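Local coordinates for Pdx2 protein (Plasmodium falciparum, PDB 2ABW), which hydrolyses glutamine to glutamate and ammonia, which is channelled to the active site of its partner Pdx1 for the biosynthesis of pyridoxal 5'-phosphate, at residues S2-S10 against F209-K217; Y69-H77 against N108-D116. All blocks are in the same frame, centred on the assembly; numbering follows the deposited sequence.

Interaction 1 of 2, residues S2-S10 against F209-K217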
ATOM      1  N   SER A   2      21.300   9.403  -8.656  0.70 31.60           N
ATOM      2  CA  SER A   2      20.874   8.085  -9.158  0.70 29.87           C
ATOM      3  C   SER A   2      19.412   8.282  -9.649  0.70 28.30           C
ATOM      4  O   SER A   2      18.781   9.312  -9.320  0.70 29.33           O
ATOM      5  CB  SER A   2      20.998   7.039  -8.022  0.70 30.94           C
ATOM      6  OG  SER A   2      20.304   5.865  -8.363  0.70 36.35           O
ATOM      7  N   GLU A   3      18.890   7.388 -10.479  1.00 26.09           N
ATOM      8  CA  GLU A   3      17.517   7.559 -10.949  1.00 25.12           C
ATOM      9  C   GLU A   3      16.698   6.512 -10.195  1.00 24.25           C
ATOM     10  O   GLU A   3      16.975   5.316 -10.359  1.00 28.08           O
ATOM     11  CB  GLU A   3      17.385   7.233 -12.408  1.00 27.24           C
ATOM     12  CG  GLU A   3      18.159   8.187 -13.326  1.00 32.41           C
ATOM     13  CD  GLU A   3      17.258   9.307 -13.698  1.00 41.65           C
ATOM     14  OE1 GLU A   3      16.182   8.952 -14.259  1.00 44.10           O
ATOM     15  OE2 GLU A   3      17.624  10.478 -13.441  1.00 47.93           O
ATOM     16  N   ILE A   4      15.645   6.918  -9.501  1.00 18.88           N
ATOM     17  CA  ILE A   4      14.729   5.992  -8.828  1.00 19.63           C
ATOM     18  C   ILE A   4      13.396   6.083  -9.551  1.00 18.29           C
ATOM     19  O   ILE A   4      12.903   7.183  -9.850  1.00 19.30           O
ATOM     20  CB  ILE A   4      14.493   6.506  -7.388  0.60 20.13           C
ATOM     21  CG1 ILE A   4      15.768   6.294  -6.558  0.60 24.14           C
ATOM     22  CG2 ILE A   4      13.227   5.854  -6.790  0.60 19.83           C
ATOM     23  CD1 ILE A   4      16.098   4.883  -6.397  0.60 25.49           C
ATOM     24  N   THR A   5      12.827   4.901  -9.921  1.00 17.41           N
ATOM     25  CA  THR A   5      11.526   4.816 -10.558  1.00 16.41           C
ATOM     26  C   THR A   5      10.537   4.110  -9.634  1.00 16.16           C
ATOM     27  O   THR A   5      10.787   2.972  -9.210  1.00 17.46           O
ATOM     28  CB  THR A   5      11.591   4.046 -11.880  1.00 18.19           C
ATOM     29  OG1 THR A   5      12.514   4.761 -12.735  1.00 20.86           O
ATOM     30  CG2 THR A   5      10.174   3.971 -12.535  1.00 18.95           C
ATOM     31  N   ILE A   6       9.474   4.808  -9.296  1.00 16.27           N
ATOM     32  CA  ILE A   6       8.385   4.232  -8.551  1.00 15.42           C
ATOM     33  C   ILE A   6       7.192   4.114  -9.478  1.00 14.56           C
ATOM     34  O   ILE A   6       6.834   5.074 -10.168  1.00 15.88           O
ATOM     35  CB  ILE A   6       8.023   5.019  -7.261  1.00 16.51           C
ATOM     36  CG1 ILE A   6       9.225   4.899  -6.341  1.00 14.72           C
ATOM     37  CG2 ILE A   6       6.721   4.465  -6.687  1.00 16.97           C
ATOM     38  CD1 ILE A   6       9.116   5.732  -5.051  1.00 16.67           C
ATOM     39  N   GLY A   7       6.591   2.944  -9.502  1.00 13.23           N
ATOM     40  CA  GLY A   7       5.404   2.735 -10.333  1.00 13.71           C
ATOM     41  C   GLY A   7       4.159   2.799  -9.508  1.00 15.12           C
ATOM     42  O   GLY A   7       4.167   2.532  -8.253  1.00 15.06           O
ATOM     43  N   VAL A   8       3.062   3.187 -10.151  1.00 14.03           N
ATOM     44  CA  VAL A   8       1.712   3.172  -9.542  1.00 15.86           C
ATOM     45  C   VAL A   8       0.824   2.302 -10.386  1.00 16.98           C
ATOM     46  O   VAL A   8       0.635   2.539 -11.561  1.00 16.02           O
ATOM     47  CB  VAL A   8       1.108   4.563  -9.365  1.00 17.06           C
ATOM     48  CG1 VAL A   8      -0.319   4.489  -8.728  1.00 16.46           C
ATOM     49  CG2 VAL A   8       2.003   5.412  -8.445  1.00 15.58           C
ATOM     50  N   LEU A   9       0.303   1.219  -9.813  1.00 16.43           N
ATOM     51  CA  LEU A   9      -0.601   0.299 -10.564  0.70 17.60           C
ATOM     52  C   LEU A   9      -1.785   1.146 -11.032  0.70 18.84           C
ATOM     53  O   LEU A   9      -2.333   1.935 -10.266  0.70 18.06           O
ATOM     54  CB  LEU A   9      -1.006  -0.854  -9.631  1.00 16.50           C
ATOM     55  CG  LEU A   9      -1.718  -1.950 -10.456  1.00 19.64           C
ATOM     56  CD1 LEU A   9      -0.765  -2.781 -11.321  1.00 21.61           C
ATOM     57  CD2 LEU A   9      -2.474  -2.901  -9.507  1.00 23.09           C
ATOM     58  N   SER A  10      -2.137   1.057 -12.308  0.70 18.27           N
ATOM     59  CA  SER A  10      -3.106   2.022 -12.873  0.70 19.56           C
ATOM     60  C   SER A  10      -4.312   1.446 -13.576  0.70 20.79           C
ATOM     61  O   SER A  10      -5.190   2.207 -14.063  0.70 20.38           O
ATOM     62  CB  SER A  10      -2.380   2.955 -13.795  0.70 18.17           C
ATOM     63  OG  SER A  10      -1.931   2.288 -14.954  0.70 22.27           O
ATOM     64  N   PHE A 209       7.900   6.195   1.863  1.00 12.91           N
ATOM     65  CA  PHE A 209       7.997   5.070   0.872  1.00 13.27           C
ATOM     66  C   PHE A 209       9.137   5.380  -0.109  1.00 13.51           C
ATOM     67  O   PHE A 209       9.887   4.461  -0.471  1.00 14.30           O
ATOM     68  CB  PHE A 209       6.704   4.842   0.123  1.00 13.33           C
ATOM     69  CG  PHE A 209       6.767   3.631  -0.781  1.00 13.03           C
ATOM     70  CD1 PHE A 209       6.923   2.361  -0.187  1.00 12.09           C
ATOM     71  CD2 PHE A 209       6.660   3.687  -2.149  1.00 13.50           C
ATOM     72  CE1 PHE A 209       7.043   1.253  -0.982  1.00 15.87           C
ATOM     73  CE2 PHE A 209       6.761   2.563  -2.927  1.00 14.99           C
ATOM     74  CZ  PHE A 209       6.969   1.388  -2.345  1.00 16.25           C
ATOM     75  N   TYR A 210       9.317   6.609  -0.541  1.00 13.69           N
ATOM     76  CA  TYR A 210      10.448   6.940  -1.414  1.00 13.12           C
ATOM     77  C   TYR A 210      11.774   6.522  -0.729  1.00 13.53           C
ATOM     78  O   TYR A 210      12.642   5.895  -1.367  1.00 15.15           O
ATOM     79  CB  TYR A 210      10.449   8.421  -1.700  1.00 14.39           C
ATOM     80  CG  TYR A 210      11.695   8.815  -2.403  1.00 12.92           C
ATOM     81  CD1 TYR A 210      11.881   8.625  -3.749  1.00 14.70           C
ATOM     82  CD2 TYR A 210      12.792   9.317  -1.715  1.00 14.22           C
ATOM     83  CE1 TYR A 210      13.078   8.958  -4.374  1.00 13.83           C
ATOM     84  CE2 TYR A 210      13.984   9.650  -2.325  1.00 13.93           C
ATOM     85  CZ  TYR A 210      14.164   9.423  -3.659  1.00 14.88           C
ATOM     86  OH  TYR A 210      15.343   9.724  -4.374  1.00 14.99           O
ATOM     87  N   GLU A 211      11.977   6.905   0.518  1.00 13.27           N
ATOM     88  CA  GLU A 211      13.200   6.579   1.219  1.00 14.98           C
ATOM     89  C   GLU A 211      13.360   5.057   1.323  1.00 16.17           C
ATOM     90  O   GLU A 211      14.490   4.573   1.166  1.00 16.43           O
ATOM     91  CB  GLU A 211      13.172   7.241   2.573  1.00 15.11           C
ATOM     92  CG  GLU A 211      13.407   8.706   2.526  1.00 16.91           C
ATOM     93  CD  GLU A 211      14.812   9.108   2.155  1.00 22.59           C
ATOM     94  OE1 GLU A 211      15.746   8.333   2.394  1.00 24.09           O
ATOM     95  OE2 GLU A 211      15.040  10.209   1.652  1.00 24.07           O
ATOM     96  N   LYS A 212      12.249   4.325   1.451  1.00 15.47           N
ATOM     97  CA  LYS A 212      12.297   2.856   1.479  1.00 15.64           C
ATOM     98  C   LYS A 212      12.862   2.307   0.193  1.00 16.49           C
ATOM     99  O   LYS A 212      13.704   1.407   0.115  1.00 16.56           O
ATOM    100  CB  LYS A 212      10.925   2.292   1.728  1.00 16.17           C
ATOM    101  CG  LYS A 212      10.871   0.841   2.025  1.00 16.45           C
ATOM    102  CD  LYS A 212       9.457   0.449   2.470  1.00 17.87           C
ATOM    103  CE  LYS A 212       9.283  -1.106   2.658  1.00 18.74           C
ATOM    104  NZ  LYS A 212       9.986  -1.417   3.925  1.00 17.84           N
ATOM    105  N   VAL A 213      12.358   2.845  -0.912  1.00 14.24           N
ATOM    106  CA  VAL A 213      12.815   2.438  -2.275  1.00 14.64           C
ATOM    107  C   VAL A 213      14.277   2.821  -2.461  1.00 16.90           C
ATOM    108  O   VAL A 213      15.075   2.043  -3.001  1.00 16.57           O
ATOM    109  CB  VAL A 213      11.909   3.046  -3.370  1.00 13.59           C
ATOM    110  CG1 VAL A 213      12.447   2.646  -4.766  1.00 17.77           C
ATOM    111  CG2 VAL A 213      10.468   2.619  -3.228  1.00 14.50           C
ATOM    112  N   LYS A 214      14.632   4.068  -2.064  1.00 15.31           N
ATOM    113  CA  LYS A 214      16.041   4.500  -2.156  1.00 15.98           C
ATOM    114  C   LYS A 214      16.963   3.600  -1.393  1.00 17.80           C
ATOM    115  O   LYS A 214      18.003   3.204  -1.974  1.00 17.70           O
ATOM    116  CB  LYS A 214      16.118   5.941  -1.616  1.00 16.19           C
ATOM    117  CG  LYS A 214      17.531   6.508  -1.744  1.00 18.74           C
ATOM    118  CD  LYS A 214      17.717   7.643  -0.777  1.00 19.95           C
ATOM    119  CE  LYS A 214      18.129   7.099   0.605  1.00 22.60           C
ATOM    120  NZ  LYS A 214      18.310   8.132   1.616  1.00 25.98           N
ATOM    121  N   ASN A 215      16.586   3.196  -0.204  1.00 17.70           N
ATOM    122  CA  ASN A 215      17.476   2.353   0.645  1.00 19.09           C
ATOM    123  C   ASN A 215      17.587   0.964   0.010  1.00 19.14           C
ATOM    124  O   ASN A 215      18.647   0.343  -0.056  1.00 20.15           O
ATOM    125  CB  ASN A 215      16.904   2.200   2.023  1.00 21.03           C
ATOM    126  CG  ASN A 215      16.975   3.504   2.864  1.00 24.44           C
ATOM    127  OD1 ASN A 215      17.753   4.325   2.601  1.00 30.64           O
ATOM    128  ND2 ASN A 215      16.222   3.543   3.940  1.00 28.38           N
ATOM    129  N   TYR A 216      16.464   0.468  -0.512  1.00 17.33           N
ATOM    130  CA  TYR A 216      16.505  -0.769  -1.312  1.00 19.53           C
ATOM    131  C   TYR A 216      17.504  -0.721  -2.445  1.00 20.34           C
ATOM    132  O   TYR A 216      18.347  -1.625  -2.593  1.00 20.13           O
ATOM    133  CB  TYR A 216      15.079  -1.180  -1.819  1.00 18.40           C
ATOM    134  CG  TYR A 216      15.153  -2.150  -2.982  1.00 21.85           C
ATOM    135  CD1 TYR A 216      15.298  -3.454  -2.758  1.00 25.01           C
ATOM    136  CD2 TYR A 216      15.084  -1.708  -4.300  1.00 24.33           C
ATOM    137  CE1 TYR A 216      15.406  -4.332  -3.845  1.00 21.79           C
ATOM    138  CE2 TYR A 216      15.215  -2.556  -5.357  1.00 25.41           C
ATOM    139  CZ  TYR A 216      15.373  -3.886  -5.118  1.00 21.70           C
ATOM    140  OH  TYR A 216      15.512  -4.714  -6.199  1.00 28.55           O
ATOM    141  N   LYS A 217      17.455   0.331  -3.242  1.00 22.32           N
ATOM    142  CA  LYS A 217      18.338   0.420  -4.404  1.00 25.02           C
ATOM    143  C   LYS A 217      19.781   0.452  -3.946  1.00 24.67           C
ATOM    144  O   LYS A 217      20.634  -0.178  -4.592  1.00 24.50           O
ATOM    145  CB  LYS A 217      18.007   1.687  -5.200  1.00 27.06           C
ATOM    146  CG  LYS A 217      18.291   1.512  -6.703  1.00 30.55           C
ATOM    147  CD  LYS A 217      17.546   2.477  -7.533  1.00 31.81           C
ATOM    148  CE  LYS A 217      17.821   2.321  -9.024  1.00 36.09           C
ATOM    149  NZ  LYS A 217      17.644   0.928  -9.560  1.00 34.42           N
TER
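One face of the large mixed sheet is packed here by the C-terminal helix: Ile4 and Ile6 of strand 4-9 lie against Tyr210, Val213 and Lys217 of helix 204-219. Strand and helix run in roughly opposing directions, at 128°, with their axes 9.3 Å apart. Ile4 sends CG2 into the angle between two helix residues. This methyl, anti to the backbone N, lies 3.9 Å from Val213 CG1 and equally close to the ring carbon CE1 of Tyr210, which it meets obliquely. Ile6 serves the other branch of the same valine: its extended side chain (chi2 174°) carries CD1 to 3.9 Å from Val213 CG2 and also past Tyr210. The Ile6 CG2 branch instead reaches the edge of the Phe209 ring, 4.2 Å from CE2. A face of that ring carries Val213 CG2, so this methyl touches both the Phe209 ring and Ile6 CD1. In the Rossmann-like glutaminase fold strand 4-9 belongs to the parallel half of the sheet, flanked by strands 30-35 and 46-49. Phe22 of helix 16-23 touches both Ile6 and Phe209, and Val48 does likewise from strand 46-49. At the N-terminal end of the strand the aliphatic chain of Lys217 passes over the backbone, CE 3.4 Å from Glu3 O, and its NZ goes on to a salt bridge with Asp45. The other carboxylate oxygen of Asp45 accepts a hydrogen bond from the backbone N of Thr5, so one acidic group links the helix to the strand.

Interaction 2 of 2, residues Y69-H77 against N108-D116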
ATOM      1  N   TYR A  69      -0.451 -10.944 -12.045  1.00 15.15           N
ATOM      2  CA  TYR A  69      -0.558 -11.443 -10.674  1.00 15.75           C
ATOM      3  C   TYR A  69       0.744 -12.198 -10.327  1.00 15.54           C
ATOM      4  O   TYR A  69       1.410 -11.950  -9.330  1.00 16.77           O
ATOM      5  CB  TYR A  69      -1.717 -12.387 -10.525  1.00 17.28           C
ATOM      6  CG  TYR A  69      -1.780 -13.017  -9.188  1.00 13.68           C
ATOM      7  CD1 TYR A  69      -2.253 -12.355  -8.062  1.00 16.11           C
ATOM      8  CD2 TYR A  69      -1.306 -14.288  -9.004  1.00 16.46           C
ATOM      9  CE1 TYR A  69      -2.300 -12.935  -6.795  1.00 16.47           C
ATOM     10  CE2 TYR A  69      -1.266 -14.856  -7.705  1.00 16.44           C
ATOM     11  CZ  TYR A  69      -1.802 -14.228  -6.635  1.00 16.40           C
ATOM     12  OH  TYR A  69      -1.771 -14.791  -5.359  1.00 16.76           O
ATOM     13  N   ASN A  70       1.108 -13.145 -11.186  1.00 15.65           N
ATOM     14  CA  ASN A  70       2.321 -13.994 -10.872  1.00 15.90           C
ATOM     15  C   ASN A  70       3.565 -13.102 -10.850  1.00 15.87           C
ATOM     16  O   ASN A  70       4.425 -13.291  -9.981  1.00 16.29           O
ATOM     17  CB  ASN A  70       2.474 -15.036 -11.880  1.00 15.13           C
ATOM     18  CG  ASN A  70       1.350 -16.089 -11.831  1.00 16.59           C
ATOM     19  OD1 ASN A  70       0.859 -16.345 -10.791  1.00 22.60           O
ATOM     20  ND2 ASN A  70       1.060 -16.724 -12.937  1.00 21.99           N
ATOM     21  N   ALA A  71       3.646 -12.094 -11.721  1.00 14.63           N
ATOM     22  CA  ALA A  71       4.808 -11.202 -11.707  1.00 16.00           C
ATOM     23  C   ALA A  71       4.847 -10.358 -10.432  1.00 15.20           C
ATOM     24  O   ALA A  71       5.920 -10.085  -9.866  1.00 15.48           O
ATOM     25  CB  ALA A  71       4.851 -10.323 -12.990  1.00 16.14           C
ATOM     26  N   LEU A  72       3.682  -9.910  -9.981  1.00 15.51           N
ATOM     27  CA  LEU A  72       3.574  -9.141  -8.703  1.00 15.20           C
ATOM     28  C   LEU A  72       4.008  -9.997  -7.506  1.00 15.56           C
ATOM     29  O   LEU A  72       4.736  -9.552  -6.675  1.00 16.35           O
ATOM     30  CB  LEU A  72       2.176  -8.534  -8.564  1.00 15.45           C
ATOM     31  CG  LEU A  72       1.865  -7.445  -9.564  1.00 17.01           C
ATOM     32  CD1 LEU A  72       0.376  -7.087  -9.557  1.00 17.17           C
ATOM     33  CD2 LEU A  72       2.654  -6.196  -9.200  1.00 18.30           C
ATOM     34  N   VAL A  73       3.583 -11.248  -7.489  1.00 15.14           N
ATOM     35  CA  VAL A  73       3.954 -12.145  -6.415  1.00 14.72           C
ATOM     36  C   VAL A  73       5.435 -12.277  -6.420  1.00 14.74           C
ATOM     37  O   VAL A  73       6.084 -12.291  -5.364  1.00 14.11           O
ATOM     38  CB  VAL A  73       3.169 -13.484  -6.517  1.00 15.08           C
ATOM     39  CG1 VAL A  73       3.772 -14.523  -5.515  1.00 16.15           C
ATOM     40  CG2 VAL A  73       1.699 -13.257  -6.230  1.00 16.38           C
ATOM     41  N   HIS A  74       6.019 -12.519  -7.591  1.00 14.47           N
ATOM     42  CA  HIS A  74       7.459 -12.656  -7.685  1.00 13.64           C
ATOM     43  C   HIS A  74       8.187 -11.365  -7.227  1.00 13.91           C
ATOM     44  O   HIS A  74       9.222 -11.396  -6.537  1.00 14.33           O
ATOM     45  CB  HIS A  74       7.841 -13.096  -9.090  1.00 15.51           C
ATOM     46  CG  HIS A  74       9.309 -13.085  -9.372  1.00 15.26           C
ATOM     47  ND1 HIS A  74       9.895 -12.025 -10.027  1.00 16.26           N
ATOM     48  CD2 HIS A  74      10.269 -14.011  -9.206  1.00 16.43           C
ATOM     49  CE1 HIS A  74      11.163 -12.301 -10.232  1.00 18.34           C
ATOM     50  NE2 HIS A  74      11.437 -13.443  -9.623  1.00 15.96           N
ATOM     51  N   PHE A  75       7.682 -10.225  -7.659  1.00 14.34           N
ATOM     52  CA  PHE A  75       8.259  -8.905  -7.334  1.00 14.10           C
ATOM     53  C   PHE A  75       8.281  -8.731  -5.819  1.00 15.09           C
ATOM     54  O   PHE A  75       9.296  -8.310  -5.249  1.00 15.44           O
ATOM     55  CB  PHE A  75       7.394  -7.845  -7.954  1.00 14.17           C
ATOM     56  CG  PHE A  75       7.756  -6.390  -7.689  1.00 15.80           C
ATOM     57  CD1 PHE A  75       7.324  -5.750  -6.536  1.00 16.38           C
ATOM     58  CD2 PHE A  75       8.421  -5.683  -8.682  1.00 15.86           C
ATOM     59  CE1 PHE A  75       7.606  -4.429  -6.298  1.00 17.54           C
ATOM     60  CE2 PHE A  75       8.675  -4.311  -8.472  1.00 17.48           C
ATOM     61  CZ  PHE A  75       8.230  -3.745  -7.296  1.00 16.41           C
ATOM     62  N   ILE A  76       7.199  -9.086  -5.157  1.00 14.72           N
ATOM     63  CA  ILE A  76       7.074  -8.930  -3.737  1.00 14.22           C
ATOM     64  C   ILE A  76       7.925  -9.874  -2.953  1.00 13.99           C
ATOM     65  O   ILE A  76       8.540  -9.518  -1.946  1.00 17.97           O
ATOM     66  CB  ILE A  76       5.580  -9.074  -3.320  1.00 14.72           C
ATOM     67  CG1 ILE A  76       4.713  -7.983  -3.907  1.00 14.26           C
ATOM     68  CG2 ILE A  76       5.378  -9.042  -1.775  1.00 17.20           C
ATOM     69  CD1 ILE A  76       3.256  -8.333  -3.955  1.00 16.25           C
ATOM     70  N   HIS A  77       7.897 -11.158  -3.295  1.00 13.43           N
ATOM     71  CA  HIS A  77       8.354 -12.228  -2.455  1.00 14.22           C
ATOM     72  C   HIS A  77       9.659 -12.883  -2.843  1.00 14.98           C
ATOM     73  O   HIS A  77      10.329 -13.413  -1.992  1.00 15.20           O
ATOM     74  CB  HIS A  77       7.316 -13.346  -2.459  1.00 14.15           C
ATOM     75  CG  HIS A  77       6.017 -12.932  -1.849  1.00 16.08           C
ATOM     76  ND1 HIS A  77       5.876 -12.667  -0.492  1.00 14.99           N
ATOM     77  CD2 HIS A  77       4.839 -12.648  -2.432  1.00 15.37           C
ATOM     78  CE1 HIS A  77       4.606 -12.330  -0.274  1.00 16.45           C
ATOM     79  NE2 HIS A  77       3.963 -12.260  -1.421  1.00 15.49           N
ATOM     80  N   ASN A 108      -7.600 -19.004  -3.273  1.00 28.93           N
ATOM     81  CA  ASN A 108      -6.518 -18.641  -2.429  1.00 26.84           C
ATOM     82  C   ASN A 108      -5.461 -17.901  -3.223  1.00 25.31           C
ATOM     83  O   ASN A 108      -4.427 -17.552  -2.652  1.00 22.49           O
ATOM     84  CB  ASN A 108      -5.957 -19.826  -1.597  1.00 26.01           C
ATOM     85  CG  ASN A 108      -5.301 -20.883  -2.416  1.00 25.35           C
ATOM     86  OD1 ASN A 108      -5.056 -22.012  -1.929  1.00 28.38           O
ATOM     87  ND2 ASN A 108      -5.013 -20.577  -3.634  1.00 23.90           N
ATOM     88  N   LYS A 109      -5.765 -17.565  -4.485  1.00 23.22           N
ATOM     89  CA  LYS A 109      -4.881 -16.680  -5.227  1.00 24.03           C
ATOM     90  C   LYS A 109      -5.432 -15.248  -5.231  1.00 20.69           C
ATOM     91  O   LYS A 109      -4.997 -14.474  -6.035  1.00 21.11           O
ATOM     92  CB  LYS A 109      -4.621 -17.201  -6.653  1.00 25.23           C
ATOM     93  CG  LYS A 109      -3.711 -18.498  -6.783  1.00 28.50           C
ATOM     94  CD  LYS A 109      -3.199 -18.844  -8.235  1.00 32.02           C
ATOM     95  CE  LYS A 109      -2.256 -17.770  -8.942  1.00 37.67           C
ATOM     96  NZ  LYS A 109      -2.098 -17.753 -10.552  1.00 35.38           N
ATOM     97  N   PHE A 110      -6.345 -14.913  -4.346  1.00 20.16           N
ATOM     98  CA  PHE A 110      -6.845 -13.547  -4.261  1.00 19.96           C
ATOM     99  C   PHE A 110      -5.777 -12.504  -3.860  1.00 19.50           C
ATOM    100  O   PHE A 110      -5.577 -11.525  -4.569  1.00 19.16           O
ATOM    101  CB  PHE A 110      -7.983 -13.416  -3.269  1.00 21.13           C
ATOM    102  CG  PHE A 110      -8.604 -12.045  -3.220  1.00 21.97           C
ATOM    103  CD1 PHE A 110      -9.485 -11.648  -4.230  1.00 25.30           C
ATOM    104  CD2 PHE A 110      -8.439 -11.201  -2.116  1.00 25.53           C
ATOM    105  CE1 PHE A 110     -10.102 -10.391  -4.164  1.00 23.83           C
ATOM    106  CE2 PHE A 110      -9.071  -9.947  -2.047  1.00 24.04           C
ATOM    107  CZ  PHE A 110      -9.881  -9.558  -3.055  1.00 21.95           C
ATOM    108  N   SER A 111      -5.177 -12.670  -2.682  1.00 19.97           N
ATOM    109  CA  SER A 111      -4.148 -11.783  -2.225  1.00 18.71           C
ATOM    110  C   SER A 111      -2.786 -12.055  -2.908  1.00 18.17           C
ATOM    111  O   SER A 111      -2.454 -13.203  -3.274  1.00 18.15           O
ATOM    112  CB  SER A 111      -3.930 -11.941  -0.737  0.60 19.24           C
ATOM    113  OG  SER A 111      -2.982 -11.031  -0.213  0.60 19.03           O
ATOM    114  N   PHE A 112      -2.036 -10.962  -3.038  1.00 15.83           N
ATOM    115  CA  PHE A 112      -0.575 -11.035  -3.417  1.00 16.50           C
ATOM    116  C   PHE A 112       0.230 -11.471  -2.240  1.00 17.22           C
ATOM    117  O   PHE A 112       1.381 -11.944  -2.424  1.00 18.21           O
ATOM    118  CB  PHE A 112      -0.009  -9.721  -3.947  1.00 18.06           C
ATOM    119  CG  PHE A 112      -0.781  -9.062  -5.016  1.00 18.89           C
ATOM    120  CD1 PHE A 112      -0.949  -9.625  -6.258  1.00 18.94           C
ATOM    121  CD2 PHE A 112      -1.272  -7.780  -4.828  1.00 20.65           C
ATOM    122  CE1 PHE A 112      -1.654  -9.017  -7.271  1.00 21.28           C
ATOM    123  CE2 PHE A 112      -1.954  -7.177  -5.789  1.00 21.48           C
ATOM    124  CZ  PHE A 112      -2.192  -7.779  -7.049  1.00 19.64           C
ATOM    125  N   GLY A 113      -0.272 -11.277  -1.023  1.00 18.20           N
ATOM    126  CA  GLY A 113       0.520 -11.531   0.198  1.00 16.63           C
ATOM    127  C   GLY A 113       1.573 -10.448   0.462  1.00 15.99           C
ATOM    128  O   GLY A 113       1.728  -9.529  -0.360  1.00 17.68           O
ATOM    129  N   GLY A 114       2.242 -10.587   1.645  1.00 15.33           N
ATOM    130  CA  GLY A 114       3.364  -9.667   1.973  1.00 15.64           C
ATOM    131  C   GLY A 114       3.213  -9.078   3.379  1.00 16.64           C
ATOM    132  O   GLY A 114       4.180  -8.765   4.027  1.00 18.24           O
ATOM    133  N   LEU A 115       1.971  -8.904   3.818  1.00 16.36           N
ATOM    134  CA  LEU A 115       1.679  -8.478   5.201  1.00 15.38           C
ATOM    135  C   LEU A 115       0.943  -9.603   5.942  1.00 15.36           C
ATOM    136  O   LEU A 115      -0.172  -9.985   5.510  1.00 16.14           O
ATOM    137  CB  LEU A 115       0.795  -7.208   5.162  1.00 16.41           C
ATOM    138  CG  LEU A 115       1.463  -5.980   4.532  1.00 17.46           C
ATOM    139  CD1 LEU A 115       0.452  -4.905   4.377  1.00 17.06           C
ATOM    140  CD2 LEU A 115       2.661  -5.586   5.326  1.00 17.65           C
ATOM    141  N   ASP A 116       1.561 -10.077   6.989  1.00 16.09           N
ATOM    142  CA  ASP A 116       0.969 -11.193   7.811  1.00 17.92           C
ATOM    143  C   ASP A 116      -0.029 -10.593   8.783  1.00 17.13           C
ATOM    144  O   ASP A 116       0.208 -10.483   9.976  1.00 17.68           O
ATOM    145  CB  ASP A 116       2.006 -12.059   8.435  1.00 18.89           C
ATOM    146  CG  ASP A 116       2.783 -12.876   7.372  1.00 24.89           C
ATOM    147  OD1 ASP A 116       2.263 -13.156   6.235  1.00 34.77           O
ATOM    148  OD2 ASP A 116       3.967 -13.128   7.647  1.00 30.11           O
TER
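Phe112, from the loop 108-114, packs its buried ring against helix 63-77, bordered by Tyr69, Leu72 and Ile76. The Tyr69 and Phe112 rings meet rim to rim, planes 30° apart, with CD1 of Tyr69 3.5 Å from CE1 of Phe112. Leu72 CD1 approaches that same CE1 obliquely at 3.6 Å, and Ile76 CD1 presses on Phe112 CB at 3.5 Å. Two side chains of the helix also hold the loop by its carbonyls. Tyr69 OH donates to Ser111 O at 2.7 Å, tilted out of the carbonyl plane. One turn past Val73, His77 NE2 gives a bond of 2.8 Å to Phe112 O, which sits almost in the imidazole plane; Ile76 CG2 over the centre of the ring backs it and helps fix its rotation. Next to this the chain passes Ile76 through Gly113 and Gly114, both at positive phi. Ser111 OG accepts from Gly113 N, forming an ST turn, and also hydrogen-bonds to the carbonyl O of Ser94. The outer edge is looser. Lys109 lays CE beside Tyr69 CE2; its NZ reaches Asn70 OD1 through a weak bond of 3.3 Å, while its salt bridge is to Asp66; Asn70 itself is exposed. Arg58 makes a cation-pi contact with Tyr69 and donates to Lys109 O. Phe110 turns away from the helix to touch Ser54, which probably binds glutamine. Behind the packed part, Leu72 meets Leu41 of helix 38-42 and Leu47 of strand 46-49, Phe112 meets Ile49, and the loop leads on into strand 115-120 of the small sheet.

How the interactions relate
The chain starts with strand 4-9, whose tie to helix 204-219 is made only near the C terminus, so interaction 1 closes a loop over nearly the whole protein. Interaction 2 falls within that loop: helix 63-77 leads through strand 83-86 and helix 88-92 to 108-116 after 30 intervening residues. The two contacts nest without crossing. Interactions 1 and 2 do not touch, their centres being about 18 Å apart. Strand 46-49 lies between them: Val48 faces interaction 1, while Leu47 and Ile49 face interaction 2. One contact thus fixes the C-terminal helix on one face of the large sheet, against its N-terminal strand; the other joins an opposite-face helix to the approach to the small sheet.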